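Local coordinates for SLT domain-containing protein (Bdellovibrio bacteriovorus HD100, PDB 6TAB), which is a lysozyme of the transglycosylase SLT family with altered substrate specificity that facilitates the predator's exit from its prey cell, probably by cleaving peptidoglycan, at residues I77-D82 with V135-V140; R141-F146 with Y228-R233; F146-S151 with R167-I172. One frame throughout, in Å; residues are numbered along the deposited sequence.

Interaction 1 (I77-D82 with V135-V140); sequences IPLWED and VLSSMV
Trp80 and Leu79 of the N-terminal loop close over Ser137 on helix 125-144, a long helix of the lysozyme-like SLT fold. The indole of Trp80 leaves the backbone with CG between N and the carbonyl carbon (chi1 52°), which swings the six-membered ring toward the helix. From CB outward, its CD2 is the first ring atom to reach the helix, 3.9 Å from Ser137 CB. CE3 comes closer, 3.4 Å from the same CB, which makes a CH-pi contact over one face of the six-membered ring; Pro78 CB lies on that face too, offset toward the rim. CZ3 passes 3.5 Å from Ser137 CA and has Val140 CG2 at the ring edge, 4.1 Å away. CH2, the far corner, touches Leu136 CB at 4.2 Å. NE1, on the pyrrole side, turns from the helix to bond Ser91 of helix 87-101. Leu79 lays CB and CG beside the Ser137 hydroxyl and sends CD1 to Ser138 CA, while Trp246 of helix 238-248 touches its side chain. Ser137 OG is held twice: it donates to Phe134 O one turn back, and Leu79 N points its hydrogen at OG over 2.9 Å at a fairly straight 162°.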
ATOM      1  N   ILE A  77       2.594 -11.417 -10.448  1.00 13.84           N
ATOM      2  CA  ILE A  77       3.663 -10.430 -10.750  1.00 13.68           C
ATOM      3  C   ILE A  77       3.138  -9.006 -10.592  1.00 12.97           C
ATOM      4  O   ILE A  77       2.080  -8.663 -11.155  1.00 13.91           O
ATOM      5  CB  ILE A  77       4.135 -10.574 -12.212  1.00 17.40           C
ATOM      6  CG1 ILE A  77       4.376 -12.021 -12.595  1.00 24.52           C
ATOM      7  CG2 ILE A  77       5.314  -9.653 -12.484  1.00 16.88           C
ATOM      8  CD1 ILE A  77       5.449 -12.635 -11.836  1.00 24.75           C
ATOM      9  N   PRO A  78       3.827  -8.116  -9.848  1.00 12.70           N
ATOM     10  CA  PRO A  78       3.310  -6.764  -9.639  1.00 13.34           C
ATOM     11  C   PRO A  78       3.274  -5.929 -10.933  1.00 13.10           C
ATOM     12  O   PRO A  78       4.112  -6.107 -11.861  1.00 14.32           O
ATOM     13  CB  PRO A  78       4.301  -6.136  -8.621  1.00 13.77           C
ATOM     14  CG  PRO A  78       4.964  -7.321  -7.939  1.00 13.80           C
ATOM     15  CD  PRO A  78       5.054  -8.352  -9.060  1.00 13.66           C
ATOM     16  N   LEU A  79       2.344  -4.954 -10.959  1.00 12.49           N
ATOM     17  CA  LEU A  79       2.086  -4.115 -12.156  1.00 12.94           C
ATOM     18  C   LEU A  79       3.267  -3.205 -12.521  1.00 14.34           C
ATOM     19  O   LEU A  79       3.354  -2.782 -13.703  1.00 15.79           O
ATOM     20  CB  LEU A  79       0.817  -3.288 -11.907  1.00 13.85           C
ATOM     21  CG  LEU A  79      -0.479  -4.081 -11.732  1.00 14.90           C
ATOM     22  CD1 LEU A  79      -1.610  -3.183 -11.242  1.00 17.52           C
ATOM     23  CD2 LEU A  79      -0.887  -4.759 -13.023  1.00 16.16           C
ATOM     24  N   TRP A  80       4.136  -2.832 -11.569  1.00 14.14           N
ATOM     25  CA  TRP A  80       5.297  -1.971 -11.892  1.00 15.03           C
ATOM     26  C   TRP A  80       6.328  -2.669 -12.796  1.00 15.94           C
ATOM     27  O   TRP A  80       7.133  -1.963 -13.455  1.00 18.66           O
ATOM     28  CB  TRP A  80       5.926  -1.354 -10.630  1.00 14.65           C
ATOM     29  CG  TRP A  80       6.278  -2.311  -9.521  1.00 14.27           C
ATOM     30  CD1 TRP A  80       7.098  -3.402  -9.602  1.00 13.61           C
ATOM     31  CD2 TRP A  80       5.875  -2.228  -8.137  1.00 13.22           C
ATOM     32  NE1 TRP A  80       7.203  -4.016  -8.381  1.00 14.72           N
ATOM     33  CE2 TRP A  80       6.429  -3.340  -7.468  1.00 14.24           C
ATOM     34  CE3 TRP A  80       5.028  -1.361  -7.439  1.00 13.84           C
ATOM     35  CZ2 TRP A  80       6.195  -3.573  -6.099  1.00 15.14           C
ATOM     36  CZ3 TRP A  80       4.830  -1.564  -6.088  1.00 13.97           C
ATOM     37  CH2 TRP A  80       5.378  -2.672  -5.435  1.00 14.95           C
ATOM     38  N   GLU A  81       6.323  -4.011 -12.876  1.00 14.58           N
ATOM     39  CA  GLU A  81       7.284  -4.685 -13.753  1.00 15.73           C
ATOM     40  C   GLU A  81       6.962  -4.449 -15.245  1.00 18.33           C
ATOM     41  O   GLU A  81       7.840  -4.613 -16.083  1.00 24.13           O
ATOM     42  CB  GLU A  81       7.402  -6.187 -13.440  1.00 15.32           C
ATOM     43  CG  GLU A  81       7.877  -6.479 -12.023  1.00 15.36           C
ATOM     44  CD  GLU A  81       8.383  -7.868 -11.686  1.00 15.73           C
ATOM     45  OE1 GLU A  81       8.550  -8.708 -12.622  1.00 18.68           O
ATOM     46  OE2 GLU A  81       8.607  -8.111 -10.452  1.00 17.18           O
ATOM     47  N   ASP A  82       5.727  -4.051 -15.576  1.00 17.82           N
ATOM     48  CA  ASP A  82       5.280  -3.746 -16.950  1.00 19.95           C
ATOM     49  C   ASP A  82       5.602  -2.272 -17.367  1.00 24.68           C
ATOM     50  O   ASP A  82       5.449  -1.888 -18.530  1.00 32.02           O
ATOM     51  CB  ASP A  82       3.761  -3.971 -17.083  1.00 19.70           C
ATOM     52  CG  ASP A  82       3.143  -5.160 -16.329  1.00 26.77           C
ATOM     53  OD1 ASP A  82       3.873  -6.088 -15.991  1.00 43.96           O
ATOM     54  OD2 ASP A  82       1.912  -5.177 -16.127  1.00 27.35           O
ATOM     55  N   VAL A 135      -0.960  -5.842  -4.562  1.00 11.62           N
ATOM     56  CA  VAL A 135      -1.883  -4.798  -4.069  1.00 11.38           C
ATOM     57  C   VAL A 135      -1.161  -3.439  -3.943  1.00 11.25           C
ATOM     58  O   VAL A 135      -1.683  -2.392  -4.376  1.00 12.25           O
ATOM     59  CB  VAL A 135      -2.577  -5.206  -2.759  1.00 12.66           C
ATOM     60  CG1 VAL A 135      -3.350  -4.045  -2.143  1.00 14.84           C
ATOM     61  CG2 VAL A 135      -3.501  -6.401  -2.995  1.00 13.46           C
ATOM     62  N   LEU A 136       0.064  -3.440  -3.381  1.00 11.58           N
ATOM     63  CA  LEU A 136       0.839  -2.194  -3.330  1.00 11.62           C
ATOM     64  C   LEU A 136       1.017  -1.600  -4.739  1.00 11.73           C
ATOM     65  O   LEU A 136       0.891  -0.351  -4.917  1.00 12.03           O
ATOM     66  CB  LEU A 136       2.213  -2.444  -2.679  1.00 12.86           C
ATOM     67  CG  LEU A 136       2.260  -2.506  -1.168  1.00 15.09           C
ATOM     68  CD1 LEU A 136       3.582  -3.105  -0.702  1.00 16.77           C
ATOM     69  CD2 LEU A 136       2.071  -1.113  -0.546  1.00 15.27           C
ATOM     70  N   SER A 137       1.290  -2.432  -5.767  1.00 11.55           N
ATOM     71  CA  SER A 137       1.487  -1.931  -7.153  1.00 12.10           C
ATOM     72  C   SER A 137       0.189  -1.312  -7.686  1.00 12.46           C
ATOM     73  O   SER A 137       0.251  -0.341  -8.480  1.00 13.12           O
ATOM     74  CB  SER A 137       2.076  -2.994  -8.073  1.00 12.31           C
ATOM     75  OG  SER A 137       1.122  -3.978  -8.499  1.00 12.21           O
ATOM     76  N   SER A 138      -0.982  -1.858  -7.303  1.00 12.08           N
ATOM     77  CA  SER A 138      -2.272  -1.304  -7.720  1.00 12.46           C
ATOM     78  C   SER A 138      -2.525   0.058  -7.056  1.00 12.65           C
ATOM     79  O   SER A 138      -3.126   0.975  -7.663  1.00 13.31           O
ATOM     80  CB  SER A 138      -3.428  -2.283  -7.553  1.00 13.02           C
ATOM     81  OG  SER A 138      -3.799  -2.496  -6.209  1.00 14.00           O
ATOM     82  N   MET A 139      -2.108   0.196  -5.783  1.00 11.96           N
ATOM     83  CA  MET A 139      -2.213   1.500  -5.093  1.00 12.37           C
ATOM     84  C   MET A 139      -1.297   2.543  -5.775  1.00 13.20           C
ATOM     85  O   MET A 139      -1.709   3.709  -5.978  1.00 14.28           O
ATOM     86  CB  MET A 139      -1.875   1.331  -3.605  1.00 13.40           C
ATOM     87  CG  MET A 139      -2.859   0.411  -2.864  1.00 13.52           C
ATOM     88  SD  MET A 139      -2.191  -0.213  -1.263  1.00 14.22           S
ATOM     89  CE  MET A 139      -1.923   1.345  -0.412  1.00 16.68           C
ATOM     90  N   VAL A 140      -0.062   2.143  -6.108  1.00 12.63           N
ATOM     91  CA  VAL A 140       0.881   3.038  -6.842  1.00 12.52           C
ATOM     92  C   VAL A 140       0.258   3.495  -8.177  1.00 13.26           C
ATOM     93  O   VAL A 140       0.376   4.687  -8.531  1.00 14.42           O
ATOM     94  CB  VAL A 140       2.244   2.345  -7.022  1.00 12.80           C
ATOM     95  CG1 VAL A 140       3.131   3.138  -7.992  1.00 14.31           C
ATOM     96  CG2 VAL A 140       2.956   2.107  -5.676  1.00 13.20           C
TER

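Interaction 2 (R141-F146 with Y228-R233); sequences RFESNF and YWSVLR
Glu143, near the end of helix 125-144, reaches across to Trp229 and Val231 of the loop before helix 238-248. The apolar part is small: Phe142 CB meets Val231 CG1 at 3.9 Å, while the Phe142 ring beyond it turns off to Ser239 and Ser242 of helix 238-248. Against the carboxylate, Val231 presents both methyls, its CG1 and CG2 each 3.6 Å from Glu143 OE2. The aromatic contact is made at an edge: OE2 lies near the indole plane of Trp229, 3.4 Å from CD1, with carboxylate and ring planes 53° apart. A bend in the glutamate chain (chi2 -68°) brings OE2 there. Trp229 is steadied by Tyr228 CD1 over one face. The polar link is indirect: water 1 donates to Glu143 OE2 at 3.1 Å and accepts from Ser230 N at 3.0 Å. Glu143 and Ser144 match the Glu-Ser pair characteristic of SLT enzymes, whose glutamate is the general acid in relatives. With methyls, an aromatic CH and a single bridging water around OE2, this contact appears to orient the carboxylate by packing and solvent rather than by a direct bond between the two segments.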
ATOM      1  N   ARG A 141      -0.381   2.572  -8.906  1.00 13.03           N
ATOM      2  CA  ARG A 141      -0.995   2.916 -10.211  1.00 13.72           C
ATOM      3  C   ARG A 141      -1.906   4.141 -10.043  1.00 15.10           C
ATOM      4  O   ARG A 141      -1.841   5.076 -10.860  1.00 17.33           O
ATOM      5  CB  ARG A 141      -1.815   1.741 -10.779  1.00 16.83           C
ATOM      6  CG  ARG A 141      -2.780   2.069 -11.922  1.00 20.51           C
ATOM      7  CD  ARG A 141      -2.196   2.655 -13.181  1.00 21.63           C
ATOM      8  NE  ARG A 141      -3.283   3.009 -14.110  1.00 25.87           N
ATOM      9  CZ  ARG A 141      -3.906   4.185 -14.154  1.00 26.74           C
ATOM     10  NH1 ARG A 141      -3.602   5.138 -13.280  1.00 28.83           N
ATOM     11  NH2 ARG A 141      -4.826   4.388 -15.095  1.00 36.86           N
ATOM     12  N   PHE A 142      -2.746   4.142  -8.996  1.00 14.41           N
ATOM     13  CA  PHE A 142      -3.764   5.220  -8.844  1.00 15.83           C
ATOM     14  C   PHE A 142      -3.264   6.436  -8.050  1.00 17.36           C
ATOM     15  O   PHE A 142      -3.836   7.525  -8.222  1.00 22.98           O
ATOM     16  CB  PHE A 142      -5.100   4.663  -8.314  1.00 16.14           C
ATOM     17  CG  PHE A 142      -5.800   3.795  -9.333  1.00 16.61           C
ATOM     18  CD1 PHE A 142      -6.337   4.354 -10.497  1.00 17.94           C
ATOM     19  CD2 PHE A 142      -5.785   2.415  -9.223  1.00 15.96           C
ATOM     20  CE1 PHE A 142      -6.923   3.543 -11.457  1.00 20.55           C
ATOM     21  CE2 PHE A 142      -6.374   1.611 -10.177  1.00 17.49           C
ATOM     22  CZ  PHE A 142      -6.920   2.180 -11.311  1.00 19.65           C
ATOM     23  N   GLU A 143      -2.254   6.265  -7.164  1.00 14.09           N
ATOM     24  CA  GLU A 143      -1.715   7.427  -6.439  1.00 15.69           C
ATOM     25  C   GLU A 143      -0.785   8.279  -7.328  1.00 15.22           C
ATOM     26  O   GLU A 143      -0.831   9.507  -7.249  1.00 16.45           O
ATOM     27  CB  GLU A 143      -1.007   6.984  -5.150  1.00 15.34           C
ATOM     28  CG  GLU A 143      -1.930   6.475  -4.064  1.00 15.67           C
ATOM     29  CD  GLU A 143      -2.819   7.538  -3.451  1.00 17.34           C
ATOM     30  OE1 GLU A 143      -2.591   8.767  -3.721  1.00 18.93           O
ATOM     31  OE2 GLU A 143      -3.701   7.173  -2.614  1.00 19.51           O
ATOM     32  N   SER A 144       0.120   7.626  -8.064  1.00 15.61           N
ATOM     33  CA  SER A 144       1.189   8.334  -8.852  1.00 16.55           C
ATOM     34  C   SER A 144       1.374   7.869 -10.313  1.00 17.42           C
ATOM     35  O   SER A 144       2.262   8.393 -10.982  1.00 18.45           O
ATOM     36  CB  SER A 144       2.518   8.169  -8.146  1.00 16.61           C
ATOM     37  OG  SER A 144       2.932   6.807  -8.155  1.00 15.76           O
ATOM     38  N   ASN A 145       0.666   6.834 -10.758  1.00 17.15           N
ATOM     39  CA  ASN A 145       0.913   6.250 -12.086  1.00 17.36           C
ATOM     40  C   ASN A 145       2.413   5.932 -12.234  1.00 16.29           C
ATOM     41  O   ASN A 145       2.982   6.105 -13.334  1.00 19.09           O
ATOM     42  CB  ASN A 145       0.391   7.091 -13.268  1.00 21.63           C
ATOM     43  CG  ASN A 145       0.162   6.245 -14.505  1.00 27.56           C
ATOM     44  OD1 ASN A 145       0.008   5.025 -14.433  1.00 29.57           O
ATOM     45  ND2 ASN A 145       0.153   6.890 -15.665  1.00 34.58           N
ATOM     46  N   PHE A 146       3.017   5.428 -11.147  1.00 16.14           N
ATOM     47  CA  PHE A 146       4.406   4.889 -11.123  1.00 16.39           C
ATOM     48  C   PHE A 146       5.485   5.981 -11.247  1.00 16.45           C
ATOM     49  O   PHE A 146       6.671   5.665 -11.543  1.00 20.73           O
ATOM     50  CB  PHE A 146       4.625   3.784 -12.173  1.00 17.76           C
ATOM     51  CG  PHE A 146       3.613   2.656 -12.090  1.00 18.42           C
ATOM     52  CD1 PHE A 146       3.691   1.672 -11.110  1.00 16.32           C
ATOM     53  CD2 PHE A 146       2.535   2.614 -12.960  1.00 18.92           C
ATOM     54  CE1 PHE A 146       2.753   0.662 -11.034  1.00 17.86           C
ATOM     55  CE2 PHE A 146       1.583   1.599 -12.873  1.00 20.60           C
ATOM     56  CZ  PHE A 146       1.680   0.632 -11.888  1.00 19.36           C
ATOM     57  N   TYR A 228      -5.310   5.586   5.841  1.00 15.62           N
ATOM     58  CA  TYR A 228      -4.287   6.501   5.256  1.00 14.87           C
ATOM     59  C   TYR A 228      -4.631   6.890   3.802  1.00 15.59           C
ATOM     60  O   TYR A 228      -4.431   8.054   3.439  1.00 18.38           O
ATOM     61  CB  TYR A 228      -2.882   5.864   5.310  1.00 13.73           C
ATOM     62  CG  TYR A 228      -1.763   6.874   5.120  1.00 15.07           C
ATOM     63  CD1 TYR A 228      -1.278   7.196   3.850  1.00 14.72           C
ATOM     64  CD2 TYR A 228      -1.208   7.544   6.210  1.00 16.28           C
ATOM     65  CE1 TYR A 228      -0.312   8.178   3.667  1.00 16.26           C
ATOM     66  CE2 TYR A 228      -0.238   8.514   6.042  1.00 16.59           C
ATOM     67  CZ  TYR A 228       0.198   8.856   4.770  1.00 16.62           C
ATOM     68  OH  TYR A 228       1.150   9.837   4.590  1.00 18.55           O
ATOM     69  N   TRP A 229      -5.083   5.932   2.973  1.00 13.79           N
ATOM     70  CA  TRP A 229      -5.177   6.137   1.488  1.00 15.03           C
ATOM     71  C   TRP A 229      -6.633   6.232   1.004  1.00 15.85           C
ATOM     72  O   TRP A 229      -7.437   5.302   1.162  1.00 16.06           O
ATOM     73  CB  TRP A 229      -4.441   5.026   0.727  1.00 14.21           C
ATOM     74  CG  TRP A 229      -2.948   5.050   0.814  1.00 13.98           C
ATOM     75  CD1 TRP A 229      -2.111   5.869   0.113  1.00 14.91           C
ATOM     76  CD2 TRP A 229      -2.099   4.201   1.618  1.00 12.92           C
ATOM     77  NE1 TRP A 229      -0.804   5.618   0.437  1.00 14.27           N
ATOM     78  CE2 TRP A 229      -0.760   4.577   1.332  1.00 13.09           C
ATOM     79  CE3 TRP A 229      -2.330   3.166   2.554  1.00 13.12           C
ATOM     80  CZ2 TRP A 229       0.330   3.901   1.904  1.00 13.62           C
ATOM     81  CZ3 TRP A 229      -1.257   2.501   3.102  1.00 12.56           C
ATOM     82  CH2 TRP A 229       0.051   2.880   2.803  1.00 14.04           C
ATOM     83  N   SER A 230      -6.937   7.331   0.302  1.00 18.40           N
ATOM     84  CA  SER A 230      -8.260   7.556  -0.285  1.00 20.50           C
ATOM     85  C   SER A 230      -8.625   6.495  -1.344  1.00 17.97           C
ATOM     86  O   SER A 230      -9.800   6.137  -1.485  1.00 18.07           O
ATOM     87  CB  SER A 230      -8.326   8.955  -0.861  1.00 25.69           C
ATOM     88  OG  SER A 230      -7.483   9.079  -2.019  1.00 33.48           O
ATOM     89  N   VAL A 231      -7.622   5.956  -2.062  1.00 16.35           N
ATOM     90  CA  VAL A 231      -7.872   4.966  -3.153  1.00 16.43           C
ATOM     91  C   VAL A 231      -8.413   3.647  -2.586  1.00 15.50           C
ATOM     92  O   VAL A 231      -9.008   2.867  -3.340  1.00 16.90           O
ATOM     93  CB  VAL A 231      -6.648   4.729  -4.066  1.00 17.39           C
ATOM     94  CG1 VAL A 231      -6.267   6.017  -4.802  1.00 18.62           C
ATOM     95  CG2 VAL A 231      -5.466   4.066  -3.352  1.00 15.77           C
ATOM     96  N   LEU A 232      -8.242   3.399  -1.272  1.00 15.18           N
ATOM     97  CA  LEU A 232      -8.765   2.187  -0.598  1.00 15.36           C
ATOM     98  C   LEU A 232     -10.144   2.429   0.043  1.00 16.43           C
ATOM     99  O   LEU A 232     -10.708   1.472   0.611  1.00 16.53           O
ATOM    100  CB  LEU A 232      -7.754   1.657   0.440  1.00 14.39           C
ATOM    101  CG  LEU A 232      -6.456   1.080  -0.118  1.00 15.53           C
ATOM    102  CD1 LEU A 232      -5.537   0.626   1.001  1.00 14.96           C
ATOM    103  CD2 LEU A 232      -6.697  -0.064  -1.104  1.00 17.93           C
ATOM    104  N   ARG A 233     -10.687   3.652  -0.026  1.00 15.63           N
ATOM    105  CA  ARG A 233     -12.005   4.008   0.557  1.00 16.30           C
ATOM    106  C   ARG A 233     -13.132   3.728  -0.456  1.00 17.21           C
ATOM    107  O   ARG A 233     -13.150   4.284  -1.573  1.00 18.56           O
ATOM    108  CB  ARG A 233     -11.994   5.476   0.985  1.00 17.82           C
ATOM    109  CG  ARG A 233     -11.047   5.752   2.155  1.00 17.57           C
ATOM    110  CD  ARG A 233     -11.090   7.174   2.703  1.00 19.45           C
ATOM    111  NE  ARG A 233     -10.088   7.331   3.745  1.00 20.96           N
ATOM    112  CZ  ARG A 233     -10.062   8.336   4.622  1.00 25.60           C
ATOM    113  NH1 ARG A 233     -10.846   9.389   4.452  1.00 31.62           N
ATOM    114  NH2 ARG A 233      -9.284   8.275   5.695  1.00 27.40           N
TER
HETATM  115  O   HOH W   1      -4.633   9.106  -0.361  1.00 37.37           O

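Interaction 3 (F146-S151 with R167-I172); sequences FKTAMS and RGLLQI
The Gln171 amide has the Met150 side chain across one face, CG lying 3.7 Å from NE2 and SD over CD; the thioether end is less certain, since two conformers exist. At its edge, NE2 donates twice in the amide plane: to Gly168 O, almost straight at 178°, and to Met150 O at 3.3 Å. Its chain doubles back after CB (chi2 -71°), which puts NE2 between the two carbonyls. The Arg167 guanidinium meets Ser151 CB obliquely and bonds His191 through NH1. Met150 O is gripped from two directions, by Gly168 N in its carbonyl plane at 2.9 Å and by the amide from well above that plane. Gly168 CA adds a CA-H...O contact to Thr148 O at 3.3 Å. Farther along, Leu169 CD2 rests 3.7 Å from Thr148 N, and water 2 donates to Thr148 OG1 (2.8 Å) and accepts from Leu169 N (3.0 Å), while OG1 also bonds His191 O. A G1 beta bulge sets Gln171 and Ile172 opposite the single residue Arg167. Ser151 and Arg167, a non-hydrogen-bonded antiparallel pair, open the two-stranded sheet 151-154/163-167; Leu169 packs on Pro193 and Asn196 of helix 193-211, and Gln171 touches Glu143 of helix 125-144.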
ATOM      1  N   PHE A 146       3.017   5.428 -11.147  1.00 16.14           N
ATOM      2  CA  PHE A 146       4.406   4.889 -11.123  1.00 16.39           C
ATOM      3  C   PHE A 146       5.485   5.981 -11.247  1.00 16.45           C
ATOM      4  O   PHE A 146       6.671   5.665 -11.543  1.00 20.73           O
ATOM      5  CB  PHE A 146       4.625   3.784 -12.173  1.00 17.76           C
ATOM      6  CG  PHE A 146       3.613   2.656 -12.090  1.00 18.42           C
ATOM      7  CD1 PHE A 146       3.691   1.672 -11.110  1.00 16.32           C
ATOM      8  CD2 PHE A 146       2.535   2.614 -12.960  1.00 18.92           C
ATOM      9  CE1 PHE A 146       2.753   0.662 -11.034  1.00 17.86           C
ATOM     10  CE2 PHE A 146       1.583   1.599 -12.873  1.00 20.60           C
ATOM     11  CZ  PHE A 146       1.680   0.632 -11.888  1.00 19.36           C
ATOM     12  N   LYS A 147       5.126   7.237 -10.924  1.00 15.98           N
ATOM     13  CA  LYS A 147       6.037   8.413 -11.040  1.00 17.08           C
ATOM     14  C   LYS A 147       6.588   8.789  -9.647  1.00 16.10           C
ATOM     15  O   LYS A 147       5.926   9.481  -8.846  1.00 16.41           O
ATOM     16  CB  LYS A 147       5.316   9.615 -11.668  1.00 18.90           C
ATOM     17  CG  LYS A 147       4.847   9.401 -13.102  1.00 21.29           C
ATOM     18  CD  LYS A 147       4.149  10.612 -13.679  1.00 29.16           C
ATOM     19  CE  LYS A 147       2.746  10.846 -13.140  1.00 37.40           C
ATOM     20  NZ  LYS A 147       2.042  11.850 -13.974  1.00 48.37           N
ATOM     21  N   THR A 148       7.839   8.360  -9.388  1.00 15.05           N
ATOM     22  CA  THR A 148       8.497   8.598  -8.090  1.00 15.10           C
ATOM     23  C   THR A 148       8.708  10.100  -7.821  1.00 15.50           C
ATOM     24  O   THR A 148       8.804  10.503  -6.627  1.00 16.51           O
ATOM     25  CB  THR A 148       9.785   7.773  -7.959  1.00 16.67           C
ATOM     26  OG1 THR A 148      10.177   7.622  -6.588  1.00 16.68           O
ATOM     27  CG2 THR A 148      10.945   8.321  -8.779  1.00 19.81           C
ATOM     28  N   ALA A 149       8.768  10.935  -8.876  1.00 16.95           N
ATOM     29  CA  ALA A 149       8.982  12.404  -8.691  1.00 17.68           C
ATOM     30  C   ALA A 149       7.703  13.180  -8.305  1.00 17.97           C
ATOM     31  O   ALA A 149       7.781  14.365  -8.008  1.00 19.91           O
ATOM     32  CB  ALA A 149       9.562  13.002  -9.961  1.00 19.91           C
ATOM     33  N   MET A 150       6.533  12.527  -8.316  0.52 18.11           N
ATOM     34  CA  MET A 150       5.262  13.245  -8.157  0.52 17.36           C
ATOM     35  C   MET A 150       5.181  13.954  -6.790  0.52 17.07           C
ATOM     36  O   MET A 150       5.424  13.352  -5.714  0.52 16.91           O
ATOM     37  CB  MET A 150       4.061  12.305  -8.298  0.52 18.94           C
ATOM     38  CG  MET A 150       2.724  13.039  -8.271  0.52 21.14           C
ATOM     39  SD  MET A 150       1.293  11.988  -8.642  0.52 23.54           S
ATOM     40  CE  MET A 150       0.013  13.064  -7.979  0.52 16.38           C
ATOM     41  N   SER A 151       4.771  15.232  -6.815  1.00 17.46           N
ATOM     42  CA  SER A 151       4.425  15.973  -5.592  1.00 19.24           C
ATOM     43  C   SER A 151       3.060  16.655  -5.791  1.00 19.50           C
ATOM     44  O   SER A 151       2.804  17.195  -6.895  1.00 24.79           O
ATOM     45  CB  SER A 151       5.517  16.961  -5.225  1.00 23.17           C
ATOM     46  OG  SER A 151       5.674  17.921  -6.234  1.00 29.97           O
ATOM     47  N   ARG A 167       4.036  12.987  -1.525  1.00 14.23           N
ATOM     48  CA  ARG A 167       5.216  12.737  -2.358  1.00 14.94           C
ATOM     49  C   ARG A 167       5.382  11.268  -2.755  1.00 14.39           C
ATOM     50  O   ARG A 167       5.135  10.325  -1.978  1.00 14.40           O
ATOM     51  CB  ARG A 167       6.488  13.200  -1.631  1.00 15.03           C
ATOM     52  CG  ARG A 167       6.542  14.690  -1.307  1.00 15.77           C
ATOM     53  CD  ARG A 167       7.778  15.095  -0.546  1.00 16.21           C
ATOM     54  NE  ARG A 167       7.863  16.509  -0.245  1.00 19.70           N
ATOM     55  CZ  ARG A 167       8.228  17.496  -1.037  1.00 20.96           C
ATOM     56  NH1 ARG A 167       8.648  17.219  -2.266  1.00 22.94           N
ATOM     57  NH2 ARG A 167       8.201  18.753  -0.575  1.00 23.03           N
ATOM     58  N   GLY A 168       5.918  11.090  -3.980  1.00 14.46           N
ATOM     59  CA  GLY A 168       6.424   9.774  -4.401  1.00 13.97           C
ATOM     60  C   GLY A 168       5.337   8.758  -4.761  1.00 13.06           C
ATOM     61  O   GLY A 168       4.153   9.087  -4.949  1.00 14.31           O
ATOM     62  N   LEU A 169       5.771   7.496  -4.835  1.00 13.67           N
ATOM     63  CA  LEU A 169       4.965   6.415  -5.434  1.00 13.36           C
ATOM     64  C   LEU A 169       3.586   6.280  -4.757  1.00 12.44           C
ATOM     65  O   LEU A 169       2.563   6.053  -5.445  1.00 13.73           O
ATOM     66  CB  LEU A 169       5.726   5.085  -5.397  1.00 13.41           C
ATOM     67  CG  LEU A 169       6.951   4.968  -6.299  1.00 14.14           C
ATOM     68  CD1 LEU A 169       7.564   3.587  -6.123  1.00 14.34           C
ATOM     69  CD2 LEU A 169       6.609   5.263  -7.762  1.00 14.84           C
ATOM     70  N   LEU A 170       3.560   6.305  -3.403  1.00 12.40           N
ATOM     71  CA  LEU A 170       2.319   6.101  -2.605  1.00 12.37           C
ATOM     72  C   LEU A 170       1.769   7.422  -2.016  1.00 12.67           C
ATOM     73  O   LEU A 170       0.839   7.405  -1.208  1.00 13.50           O
ATOM     74  CB  LEU A 170       2.607   5.066  -1.498  1.00 11.78           C
ATOM     75  CG  LEU A 170       2.804   3.624  -1.973  1.00 13.03           C
ATOM     76  CD1 LEU A 170       3.393   2.765  -0.867  1.00 14.80           C
ATOM     77  CD2 LEU A 170       1.503   3.036  -2.497  1.00 14.41           C
ATOM     78  N   GLN A 171       2.321   8.568  -2.439  1.00 12.87           N
ATOM     79  CA  GLN A 171       1.791   9.885  -2.038  1.00 13.16           C
ATOM     80  C   GLN A 171       1.735   9.978  -0.486  1.00 14.19           C
ATOM     81  O   GLN A 171       0.704  10.292   0.123  1.00 15.92           O
ATOM     82  CB  GLN A 171       0.478  10.202  -2.762  1.00 14.10           C
ATOM     83  CG  GLN A 171       0.715  10.456  -4.271  1.00 14.75           C
ATOM     84  CD  GLN A 171       1.430  11.771  -4.520  1.00 14.56           C
ATOM     85  OE1 GLN A 171       0.816  12.846  -4.467  1.00 16.87           O
ATOM     86  NE2 GLN A 171       2.732  11.714  -4.777  1.00 15.33           N
ATOM     87  N   ILE A 172       2.904   9.751   0.122  1.00 13.56           N
ATOM     88  CA  ILE A 172       3.136   9.848   1.572  1.00 13.74           C
ATOM     89  C   ILE A 172       3.708  11.235   1.853  1.00 14.61           C
ATOM     90  O   ILE A 172       4.386  11.825   1.007  1.00 16.39           O
ATOM     91  CB  ILE A 172       4.059   8.705   2.053  1.00 15.44           C
ATOM     92  CG1 ILE A 172       3.361   7.340   1.824  1.00 16.83           C
ATOM     93  CG2 ILE A 172       4.516   8.889   3.510  1.00 15.74           C
ATOM     94  CD1 ILE A 172       4.269   6.124   1.952  1.00 17.51           C
TER
HETATM   95  O   HOH W   2       8.717   7.398  -4.248  1.00 14.79           O

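How the interactions relate
Helix 125-144 joins interactions 1 and 2, whose centres lie about 11 Å apart, and Phe146, just beyond it, belongs to both 2 and 3. The Phe146 ring lies against interaction 1: its CD1 is 3.5 Å from Val140 CG1, and CE1 packs on Trp80 CA. Met139 CE, from the helix segment of interaction 1, packs 3.5 Å from Trp229 CE3 of interaction 2. Interactions 2 and 3, centres about 10 Å apart, are bonded by Ser144 OG to Leu169 O (2.8 Å) and Trp229 NE1 to Leu170 O (2.9 Å). Both reach Glu143, through Trp229 and Val231 and through Gln171, consistent with the active-site region of SLT relatives; interaction 1 packs loop 77-82 against 135-140 of the same helix.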